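Local structure of diaminopimelate decarboxylase (4XG1) at residues 85-88 and 89-93; 273-276 and 277-281; 218-221 and 222-226; 153-157 and 158-162. The protein probably catalyses the decarboxylation of meso-diaminopimelate to L-lysine, the final step of the diaminopimelate pathway, with pyridoxal 5'-phosphate as cofactor. All blocks are in the same frame, centred on the assembly; numbering follows the deposited sequence.

Interaction 1 of 4, residues 85-88 and 89-93; sequences GELM and RVIQA. With SCN (thiocyanate ion), chain E.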
loop_
_atom_site.group_PDB
_atom_site.type_symbol
_atom_site.label_atom_id
_atom_site.label_comp_id
_atom_site.label_asym_id
_atom_site.label_seq_id
_atom_site.Cartn_x
_atom_site.Cartn_y
_atom_site.Cartn_z
ATOM N N GLY B 85 -13.178 10.520 -4.026
ATOM C CA GLY B 85 -13.524 9.206 -3.515
ATOM C C GLY B 85 -13.995 9.350 -2.096
ATOM O O GLY B 85 -14.991 8.721 -1.697
ATOM N N GLU B 86 -13.277 10.167 -1.308
ATOM C CA GLU B 86 -13.643 10.357 0.103
ATOM C C GLU B 86 -14.910 11.160 0.216
ATOM O O GLU B 86 -15.731 10.891 1.082
ATOM C CB GLU B 86 -12.500 10.958 0.928
ATOM C CG GLU B 86 -11.362 9.954 1.129
ATOM C CD GLU B 86 -10.320 10.379 2.146
ATOM O OE1 GLU B 86 -10.319 11.566 2.553
ATOM O OE2 GLU B 86 -9.486 9.533 2.554
ATOM N N LEU B 87 -15.071 12.135 -0.654
ATOM C CA LEU B 87 -16.293 12.915 -0.682
ATOM C C LEU B 87 -17.494 11.990 -0.850
ATOM O O LEU B 87 -18.458 12.077 -0.085
ATOM C CB LEU B 87 -16.264 13.928 -1.828
ATOM C CG LEU B 87 -17.569 14.682 -2.135
ATOM C CD1 LEU B 87 -18.043 15.484 -0.940
ATOM C CD2 LEU B 87 -17.400 15.598 -3.328
ATOM N N MET B 88 -17.417 11.096 -1.836
ATOM C CA MET B 88 -18.536 10.168 -2.120
ATOM C C MET B 88 -18.741 9.173 -1.005
ATOM O O MET B 88 -19.866 8.801 -0.711
ATOM C CB MET B 88 -18.324 9.455 -3.456
ATOM C CG MET B 88 -18.296 10.415 -4.661
ATOM S SD MET B 88 -19.720 11.549 -4.645
ATOM C CE MET B 88 -18.989 13.070 -5.232
ATOM N N ARG B 89 -17.667 8.745 -0.373
ATOM C CA ARG B 89 -17.794 7.850 0.762
ATOM C C ARG B 89 -18.592 8.523 1.865
ATOM O O ARG B 89 -19.517 7.953 2.420
ATOM C CB ARG B 89 -16.422 7.449 1.324
ATOM C CG ARG B 89 -15.772 6.273 0.621
ATOM C CD ARG B 89 -14.421 5.913 1.233
ATOM N NE ARG B 89 -13.931 4.636 0.750
ATOM C CZ ARG B 89 -14.402 3.451 1.130
ATOM N NH1 ARG B 89 -15.357 3.339 2.065
ATOM N NH2 ARG B 89 -13.934 2.336 0.590
ATOM N N VAL B 90 -18.237 9.761 2.171
ATOM C CA VAL B 90 -18.923 10.483 3.227
ATOM C C VAL B 90 -20.412 10.736 2.933
ATOM O O VAL B 90 -21.255 10.583 3.798
ATOM C CB VAL B 90 -18.236 11.813 3.501
ATOM C CG1 VAL B 90 -19.160 12.727 4.316
ATOM C CG2 VAL B 90 -16.953 11.571 4.271
ATOM N N ILE B 91 -20.725 11.112 1.710
ATOM C CA ILE B 91 -22.106 11.275 1.333
ATOM C C ILE B 91 -22.836 9.970 1.414
ATOM O O ILE B 91 -23.936 9.892 1.975
ATOM C CB ILE B 91 -22.238 11.816 -0.079
ATOM C CG1 ILE B 91 -21.810 13.295 -0.101
ATOM C CG2 ILE B 91 -23.684 11.698 -0.548
ATOM C CD1 ILE B 91 -21.516 13.832 -1.489
ATOM N N GLN B 92 -22.215 8.926 0.881
ATOM C CA GLN B 92 -22.808 7.611 0.923
ATOM C C GLN B 92 -23.173 7.251 2.358
ATOM O O GLN B 92 -24.205 6.674 2.592
ATOM C CB GLN B 92 -21.835 6.580 0.321
ATOM C CG GLN B 92 -22.515 5.283 -0.025
ATOM C CD GLN B 92 -23.576 5.425 -1.076
ATOM O OE1 GLN B 92 -24.701 4.960 -0.883
ATOM N NE2 GLN B 92 -23.245 6.066 -2.183
ATOM N N ALA B 93 -22.280 7.526 3.303
ATOM C CA ALA B 93 -22.488 7.145 4.692
ATOM C C ALA B 93 -23.458 8.054 5.428
ATOM O O ALA B 93 -23.717 7.843 6.611
ATOM C CB ALA B 93 -21.163 7.108 5.423
HETATM S S SCN E . -9.922 3.359 1.351
HETATM C C SCN E . -10.655 3.345 0.040
HETATM N N SCN E . -11.214 3.352 -0.974
#

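Interaction 2 of 4, residues 273-276 and 277-281; sequences FEPG and RAIMA. With LLP ((2S)-2-amino-6-[[3-hydroxy-2-methyl-5-(phosphonooxymethyl)pyridin-4-yl]methylideneamino]hexanoic acid), chain T.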
loop_
_atom_site.group_PDB
_atom_site.type_symbol
_atom_site.label_atom_id
_atom_site.label_comp_id
_atom_site.label_asym_id
_atom_site.label_seq_id
_atom_site.Cartn_x
_atom_site.Cartn_y
_atom_site.Cartn_z
ATOM N N PHE B 273 -11.026 21.001 14.035
ATOM C CA PHE B 273 -10.036 19.946 14.259
ATOM C C PHE B 273 -10.244 18.761 13.326
ATOM O O PHE B 273 -11.368 18.365 13.026
ATOM C CB PHE B 273 -10.150 19.415 15.677
ATOM C CG PHE B 273 -10.050 20.466 16.706
ATOM C CD1 PHE B 273 -11.165 21.195 17.090
ATOM C CD2 PHE B 273 -8.830 20.732 17.310
ATOM C CE1 PHE B 273 -11.068 22.174 18.050
ATOM C CE2 PHE B 273 -8.733 21.714 18.280
ATOM C CZ PHE B 273 -9.853 22.434 18.639
ATOM N N GLU B 274 -9.132 18.153 12.921
ATOM C CA GLU B 274 -9.138 17.090 11.919
ATOM C C GLU B 274 -8.484 15.823 12.414
ATOM O O GLU B 274 -7.631 15.283 11.761
ATOM C CB GLU B 274 -8.409 17.576 10.682
ATOM C CG GLU B 274 -9.014 18.771 9.975
ATOM C CD GLU B 274 -8.168 19.239 8.812
ATOM O OE1 GLU B 274 -6.974 18.873 8.732
ATOM O OE2 GLU B 274 -8.670 19.962 7.941
ATOM N N PRO B 275 -8.853 15.350 13.610
ATOM C CA PRO B 275 -8.157 14.172 14.071
ATOM C C PRO B 275 -8.501 12.886 13.266
ATOM O O PRO B 275 -9.643 12.681 12.885
ATOM C CB PRO B 275 -8.653 14.036 15.515
ATOM C CG PRO B 275 -10.028 14.586 15.463
ATOM C CD PRO B 275 -9.923 15.744 14.536
ATOM N N GLY B 276 -7.526 11.995 13.119
ATOM C CA GLY B 276 -7.753 10.666 12.538
ATOM C C GLY B 276 -7.300 9.552 13.450
ATOM O O GLY B 276 -8.118 8.875 14.098
ATOM N N ARG B 277 -5.985 9.413 13.549
ATOM C CA ARG B 277 -5.372 8.403 14.408
ATOM C C ARG B 277 -5.927 8.373 15.838
ATOM O O ARG B 277 -6.224 7.319 16.365
ATOM C CB ARG B 277 -3.871 8.621 14.444
ATOM C CG ARG B 277 -3.088 7.529 15.130
ATOM C CD ARG B 277 -1.613 7.866 15.334
ATOM N NE ARG B 277 -0.985 8.564 14.241
ATOM C CZ ARG B 277 -0.367 8.020 13.197
ATOM N NH1 ARG B 277 -0.273 6.721 13.009
ATOM N NH2 ARG B 277 0.143 8.835 12.277
ATOM N N ALA B 278 -6.054 9.541 16.462
ATOM C CA ALA B 278 -6.440 9.626 17.869
ATOM C C ALA B 278 -7.836 9.070 18.078
ATOM O O ALA B 278 -8.138 8.486 19.122
ATOM C CB ALA B 278 -6.381 11.047 18.339
ATOM N N ILE B 279 -8.665 9.175 17.050
ATOM C CA ILE B 279 -9.980 8.548 17.123
ATOM C C ILE B 279 -9.957 7.060 16.828
ATOM O O ILE B 279 -10.582 6.287 17.530
ATOM C CB ILE B 279 -10.990 9.261 16.227
ATOM C CG1 ILE B 279 -11.243 10.648 16.795
ATOM C CG2 ILE B 279 -12.295 8.475 16.149
ATOM C CD1 ILE B 279 -12.067 11.521 15.886
ATOM N N MET B 280 -9.245 6.630 15.808
ATOM C CA MET B 280 -9.417 5.237 15.307
ATOM C C MET B 280 -8.351 4.242 15.678
ATOM O O MET B 280 -8.629 3.047 15.691
ATOM C CB MET B 280 -9.536 5.251 13.794
ATOM C CG MET B 280 -10.806 5.889 13.283
ATOM S SD MET B 280 -12.301 5.036 13.772
ATOM C CE MET B 280 -11.920 3.312 13.455
ATOM N N ALA B 281 -7.135 4.694 15.963
ATOM C CA ALA B 281 -6.016 3.746 16.073
ATOM C C ALA B 281 -6.339 2.562 16.955
ATOM O O ALA B 281 -6.323 1.413 16.527
ATOM C CB ALA B 281 -4.780 4.430 16.546
HETATM N N1 LLP T . -5.364 16.537 8.282
HETATM C C2 LLP T . -4.478 16.507 7.280
HETATM C "C2'" LLP T . -4.421 17.663 6.314
HETATM C C3 LLP T . -3.611 15.319 7.156
HETATM O O3 LLP T . -2.679 15.254 6.177
HETATM C C4 LLP T . -3.730 14.236 8.138
HETATM C "C4'" LLP T . -2.873 13.009 8.118
HETATM C C5 LLP T . -4.745 14.389 9.200
HETATM C C6 LLP T . -5.521 15.538 9.193
HETATM C "C5'" LLP T . -4.984 13.342 10.254
HETATM O OP4 LLP T . -3.877 13.096 11.028
HETATM P P LLP T . -3.875 12.089 12.274
HETATM O OP1 LLP T . -4.549 10.836 11.732
HETATM O OP2 LLP T . -2.415 11.978 12.773
HETATM O OP3 LLP T . -4.567 12.797 13.454
HETATM N N LLP T . 0.014 6.568 6.944
HETATM C CA LLP T . 0.618 7.215 8.179
HETATM C CB LLP T . -0.262 8.348 8.695
HETATM C CG LLP T . 0.112 9.748 8.245
HETATM C CD LLP T . -1.078 10.526 7.730
HETATM C CE LLP T . -0.691 11.998 7.496
HETATM N NZ LLP T . -1.766 12.962 7.183
HETATM C C LLP T . 0.687 6.183 9.279
HETATM O O LLP T . 0.210 5.070 9.141
HETATM O OXT LLP T . 1.205 6.413 10.359
#

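Interaction 3 of 4, residues 218-221 and 222-226; sequences LLIL and IDLLA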
loop_
_atom_site.group_PDB
_atom_site.type_symbol
_atom_site.label_atom_id
_atom_site.label_comp_id
_atom_site.label_asym_id
_atom_site.label_seq_id
_atom_site.Cartn_x
_atom_site.Cartn_y
_atom_site.Cartn_z
ATOM N N LEU B 218 -0.501 31.395 14.313
ATOM C CA LEU B 218 -1.638 31.553 13.418
ATOM C C LEU B 218 -2.617 32.652 13.908
ATOM O O LEU B 218 -3.189 33.369 13.079
ATOM C CB LEU B 218 -2.379 30.215 13.220
ATOM C CG LEU B 218 -1.578 29.095 12.555
ATOM C CD1 LEU B 218 -2.345 27.782 12.609
ATOM C CD2 LEU B 218 -1.177 29.396 11.126
ATOM N N LEU B 219 -2.755 32.800 15.222
ATOM C CA LEU B 219 -3.547 33.903 15.788
ATOM C C LEU B 219 -2.933 35.246 15.447
ATOM O O LEU B 219 -3.602 36.128 14.920
ATOM C CB LEU B 219 -3.685 33.775 17.287
ATOM C CG LEU B 219 -4.471 32.541 17.730
ATOM C CD1 LEU B 219 -4.508 32.406 19.238
ATOM C CD2 LEU B 219 -5.884 32.580 17.171
ATOM N N ILE B 220 -1.632 35.364 15.668
ATOM C CA ILE B 220 -0.875 36.520 15.205
ATOM C C ILE B 220 -1.208 36.802 13.762
ATOM O O ILE B 220 -1.486 37.962 13.391
ATOM C CB ILE B 220 0.649 36.289 15.364
ATOM C CG1 ILE B 220 1.037 36.390 16.824
ATOM C CG2 ILE B 220 1.465 37.273 14.535
ATOM C CD1 ILE B 220 2.364 35.716 17.139
ATOM N N LEU B 221 -1.153 35.772 12.928
ATOM C CA LEU B 221 -1.424 35.959 11.488
ATOM C C LEU B 221 -2.864 36.403 11.233
ATOM O O LEU B 221 -3.124 37.164 10.297
ATOM C CB LEU B 221 -1.162 34.665 10.696
ATOM C CG LEU B 221 -1.698 34.615 9.257
ATOM C CD1 LEU B 221 -1.034 35.669 8.391
ATOM C CD2 LEU B 221 -1.492 33.246 8.612
ATOM N N ILE B 222 -3.799 35.856 12.011
ATOM C CA ILE B 222 -5.189 36.202 11.821
ATOM C C ILE B 222 -5.383 37.689 12.057
ATOM O O ILE B 222 -5.959 38.401 11.210
ATOM C CB ILE B 222 -6.083 35.419 12.776
ATOM C CG1 ILE B 222 -6.285 34.005 12.217
ATOM C CG2 ILE B 222 -7.414 36.148 12.955
ATOM C CD1 ILE B 222 -6.842 33.027 13.222
ATOM N N ASP B 223 -4.834 38.144 13.181
ATOM C CA ASP B 223 -4.848 39.554 13.549
ATOM C C ASP B 223 -4.238 40.431 12.465
ATOM O O ASP B 223 -4.862 41.391 12.016
ATOM C CB ASP B 223 -4.161 39.743 14.891
ATOM C CG ASP B 223 -4.943 39.087 16.026
ATOM O OD1 ASP B 223 -6.115 38.695 15.798
ATOM O OD2 ASP B 223 -4.402 38.951 17.137
ATOM N N LEU B 224 -3.060 40.063 11.982
ATOM C CA LEU B 224 -2.473 40.804 10.865
ATOM C C LEU B 224 -3.404 40.863 9.681
ATOM O O LEU B 224 -3.367 41.823 8.916
ATOM C CB LEU B 224 -1.106 40.233 10.480
ATOM C CG LEU B 224 -0.064 40.515 11.570
ATOM C CD1 LEU B 224 1.181 39.675 11.335
ATOM C CD2 LEU B 224 0.302 41.997 11.635
ATOM N N LEU B 225 -4.218 39.827 9.501
ATOM C CA LEU B 225 -5.174 39.778 8.375
ATOM C C LEU B 225 -6.394 40.653 8.655
ATOM O O LEU B 225 -6.913 41.282 7.734
ATOM C CB LEU B 225 -5.626 38.350 8.046
ATOM C CG LEU B 225 -4.628 37.390 7.394
ATOM C CD1 LEU B 225 -5.063 35.951 7.634
ATOM C CD2 LEU B 225 -4.465 37.656 5.902
ATOM N N ALA B 226 -6.850 40.679 9.906
ATOM C CA ALA B 226 -7.909 41.608 10.296
ATOM C C ALA B 226 -7.504 43.034 9.887
ATOM O O ALA B 226 -8.150 43.646 9.016
ATOM C CB ALA B 226 -8.195 41.520 11.786
#

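Interaction 4 of 4, residues 153-157 and 158-162; sequences PNIDA and GTHPY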
loop_
_atom_site.group_PDB
_atom_site.type_symbol
_atom_site.label_atom_id
_atom_site.label_comp_id
_atom_site.label_asym_id
_atom_site.label_seq_id
_atom_site.Cartn_x
_atom_site.Cartn_y
_atom_site.Cartn_z
ATOM N N PRO B 153 3.371 27.413 9.943
ATOM C CA PRO B 153 4.016 28.295 10.889
ATOM C C PRO B 153 5.501 28.056 11.075
ATOM O O PRO B 153 6.025 26.975 10.810
ATOM C CB PRO B 153 3.278 28.032 12.189
ATOM C CG PRO B 153 2.397 26.843 11.968
ATOM C CD PRO B 153 2.658 26.296 10.607
ATOM N N ASN B 154 6.137 29.054 11.645
ATOM C CA ASN B 154 7.543 29.087 11.844
ATOM C C ASN B 154 7.657 28.582 13.250
ATOM O O ASN B 154 7.857 29.346 14.201
ATOM C CB ASN B 154 8.055 30.533 11.747
ATOM C CG ASN B 154 7.193 31.534 12.539
ATOM O OD1 ASN B 154 7.594 31.923 13.629
ATOM N ND2 ASN B 154 6.014 31.954 12.007
ATOM N N ILE B 155 7.460 27.279 13.401
ATOM C CA ILE B 155 7.728 26.616 14.663
ATOM C C ILE B 155 9.245 26.711 14.943
ATOM O O ILE B 155 10.073 26.586 14.028
ATOM C CB ILE B 155 7.264 25.156 14.577
ATOM C CG1 ILE B 155 5.725 25.110 14.376
ATOM C CG2 ILE B 155 7.753 24.311 15.765
ATOM C CD1 ILE B 155 4.874 26.048 15.241
ATOM N N ASP B 156 9.596 26.958 16.204
ATOM C CA ASP B 156 10.977 26.989 16.663
ATOM C C ASP B 156 11.690 25.619 16.600
ATOM O O ASP B 156 11.338 24.644 17.306
ATOM C CB ASP B 156 10.985 27.544 18.078
ATOM C CG ASP B 156 12.362 27.579 18.695
ATOM O OD1 ASP B 156 13.319 28.049 18.032
ATOM O OD2 ASP B 156 12.475 27.123 19.846
ATOM N N ALA B 157 12.775 25.587 15.821
ATOM C CA ALA B 157 13.454 24.346 15.471
ATOM C C ALA B 157 14.251 23.856 16.615
ATOM O O ALA B 157 14.319 22.682 16.878
ATOM C CB ALA B 157 14.355 24.558 14.282
ATOM N N GLY B 158 14.840 24.764 17.352
ATOM C CA GLY B 158 15.555 24.385 18.575
ATOM C C GLY B 158 14.694 23.772 19.654
ATOM O O GLY B 158 15.215 23.175 20.587
ATOM N N THR B 159 13.381 23.930 19.549
ATOM C CA THR B 159 12.471 23.272 20.483
ATOM C C THR B 159 11.647 22.137 19.847
ATOM O O THR B 159 11.188 21.245 20.570
ATOM C CB THR B 159 11.553 24.309 21.166
ATOM O OG1 THR B 159 12.363 25.193 21.976
ATOM C CG2 THR B 159 10.574 23.636 22.057
ATOM N N HIS B 160 11.441 22.150 18.530
ATOM C CA HIS B 160 10.747 21.031 17.893
ATOM C C HIS B 160 11.403 20.773 16.555
ATOM O O HIS B 160 10.916 21.182 15.511
ATOM C CB HIS B 160 9.289 21.365 17.712
ATOM C CG HIS B 160 8.621 21.773 18.967
ATOM N ND1 HIS B 160 8.429 20.899 20.016
ATOM C CD2 HIS B 160 8.113 22.971 19.362
ATOM C CE1 HIS B 160 7.836 21.541 21.005
ATOM N NE2 HIS B 160 7.624 22.795 20.631
ATOM N N PRO B 161 12.561 20.112 16.593
ATOM C CA PRO B 161 13.352 20.065 15.379
ATOM C C PRO B 161 12.680 19.245 14.265
ATOM O O PRO B 161 12.674 19.668 13.125
ATOM C CB PRO B 161 14.685 19.465 15.860
ATOM C CG PRO B 161 14.449 18.914 17.228
ATOM C CD PRO B 161 13.059 19.194 17.644
ATOM N N TYR B 162 12.095 18.107 14.594
ATOM C CA TYR B 162 11.509 17.266 13.560
ATOM C C TYR B 162 10.298 17.960 12.916
ATOM O O TYR B 162 10.181 18.021 11.692
ATOM C CB TYR B 162 11.082 15.893 14.106
ATOM C CG TYR B 162 12.206 15.046 14.604
ATOM C CD1 TYR B 162 13.138 14.489 13.723
ATOM C CD2 TYR B 162 12.367 14.794 15.959
ATOM C CE1 TYR B 162 14.198 13.696 14.179
ATOM C CE2 TYR B 162 13.412 14.003 16.418
ATOM C CZ TYR B 162 14.321 13.447 15.530
ATOM O OH TYR B 162 15.379 12.666 16.009
#

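Interaction 1 of 4, residues 85-88 and 89-93
Arg89 lies one helical turn after Gly85 and Glu86, and its side chain starts out over their carbonyls. Its CB is 3.5 Å from Glu86 O, CG sits 3.5 Å from Gly85 O, which also accepts Arg89 N, and CD is still 4.1 Å from Gly85 O. With CG beside the backbone N (chi1 -85°) and an extended chain as far as NE, the side chain leaves the helix. The edge of its guanidinium meets a thiocyanate, probably from the crystallisation liquor, whose N takes weak bonds from NE and, at 3.3 Å, from Arg89 NH2. NH1 forms a salt bridge with Glu416 of the second subunit. With an alanine here, that carboxylate would probably lose its charged mate across the dimer interface. The helix, 84-92, is the crossover between strands 78-81 and 100-102 in a beta-alpha-beta unit of the TIM barrel. Leu87, buried against Ile81 and Ile100, and Ile91, nearer the surface, run side by side, with CD1 of Leu87 3.9 Å from CD1 of Ile91. Glu86 turns to the barrel, where OE1 accepts Val82 N near Lys61. Met88 SD is 4.3 Å from Ile91 CD1, and Met88 packs on Trp413 of the second subunit.

Interaction 2 of 4, residues 273-276 and 277-281
The guanidinium of Arg277 offers its edge to the lysine carboxylate of LLP: OXT lies in its plane, 3.0 Å from Arg277 NH1 and 3.3 Å from Arg277 NH2. At the edge of the cofactor's pyridine ring, Glu274 OE1 is 2.9 Å from LLP N1, as in fold-type III pyridoxal phosphate enzymes. CG opposite the backbone N (chi1 -171°) sends the Arg277 chain toward the ligand, and a bend at chi3 (-39°) turns the group to OXT, with Ser203 and Tyr245 as further partners. A leucine in its place would probably leave this carboxylate without its two-pronged charged partner. Pro275 puts CG 3.7 Å from CD1 of Ile279. Between them Gly276 is the N-cap: its O accepts Met280 N at 3.0 Å in the carbonyl plane, and Ile279 N weakly. Gly276 N binds LLP OP3 (3.1 Å) and Arg277 N binds LLP OP1 (2.7 Å), placing the phosphate at the helix N terminus, whose dipole is likely to favour it. Gly276, having no CB, lets OP1 come close. Barrel strand 270-273 leads here into helix 277-280; Pro275 packs on Phe45 and Ile279 on Trp42 of helix 35-49, and Ile279 meets Tyr58 of strand 54-59.

Interaction 3 of 4, residues 218-221 and 222-226
Leu221 and Leu225 meet one turn apart on helix 209-227, the connection between strands 192-198 and 234-236 in a beta-alpha-beta unit of the TIM barrel. CG of Leu221 lies 4.0 Å from CD1 of Leu225, and the two side chains are set at a slant to each other: Leu221 carries CG opposite its backbone N (chi1 167°), whereas Leu225 has CG beside the N (chi1 -71°), which brings its end back toward the preceding turn. Two other pairs run side by side and point the same way. CD2 of Leu219 is 4.1 Å from CD1 of Ile222, three residues on; CG2 of Ile220 is 4.0 Å from CD1 of Leu224, on the solvent side.

Around these pairs lie helix 179-188 and the barrel strands. Leu221 and Leu225 both rest on Leu180 of helix 179-188, and Leu221 also reaches Ile151 of strand 145-152. Leu218 and Ile222 press on Leu235 of strand 234-236, so bulky aliphatic side chains fill the seam between helix and barrel wall. Asp223, at the edge of this apolar strip, is suited to its place by a salt bridge from OD1 to Arg267, whose side chain also touches Leu219. Beneath the side chains runs the regular helical bonding, and its straightest member joins Asp223 N to Leu219 O, 2.9 Å apart, with an N-H...O angle of 176°.

Interaction 4 of 4, residues 153-157 and 158-162
One carbonyl oxygen, Asp156 O, takes two successive backbone N-H groups from quite different directions. His160 N reaches it at 2.8 Å in the carbonyl plane, while Thr159 N, 3.1 Å from Asp156 O, approaches from above, 60° out of that plane. The bond to Thr159 closes a type I beta turn with Ala157 and Gly158 at its corners, and the turn leads from TIM-barrel strand 145-152 into helix 161-169, with His160 as N-cap.

The side chains reinforce the turn. Asp156 has CG opposite its backbone N (chi1 178°), which swings the carboxylate over the turn, where OD2 accepts the hydroxyl of Thr159, OG1 lying 2.9 Å away nearly in line with the CG-OD2 bond. A short acid and a hydroxyl thus add a side-chain bond to the backbone ones. Pro161 suits the first helical position because its N has no hydrogen to give, and its ring CB rests 3.4 Å from Ala157 O. On the inner side, Ile155 CG2 touches His160 CB at 3.9 Å and lies at the edge of the imidazole, near its plane.

Helix 209-227 backs this arrangement: Glu213 accepts the backbone N of Asp156 and packs against both Ile155 and His160. Ser164 OG of helix 161-169 bonds to Ile155 O. One face of the His160 ring is met by Thr159 CG2, which stands 3.4 Å above the plane, displaced toward the rim.

Each contact closes only a local turn, and along the chain the four follow in series, none nesting in or crossing another. Interaction 1 comes first, on the crossover helix after strand 78-81, facing the second subunit. Interaction 4 follows, at the turn from strand 145-152 into helix 161-169, and then interaction 3, in the C-terminal half of helix 209-227. That helix also links the two: its Glu213 and Lys217 bond to 153-157, and the nearest atoms of interactions 3 and 4 are about 4 Å apart. Interaction 2 comes last, after strand 270-273, in the cofactor site; its centre lies about 18 Å from that of interaction 1.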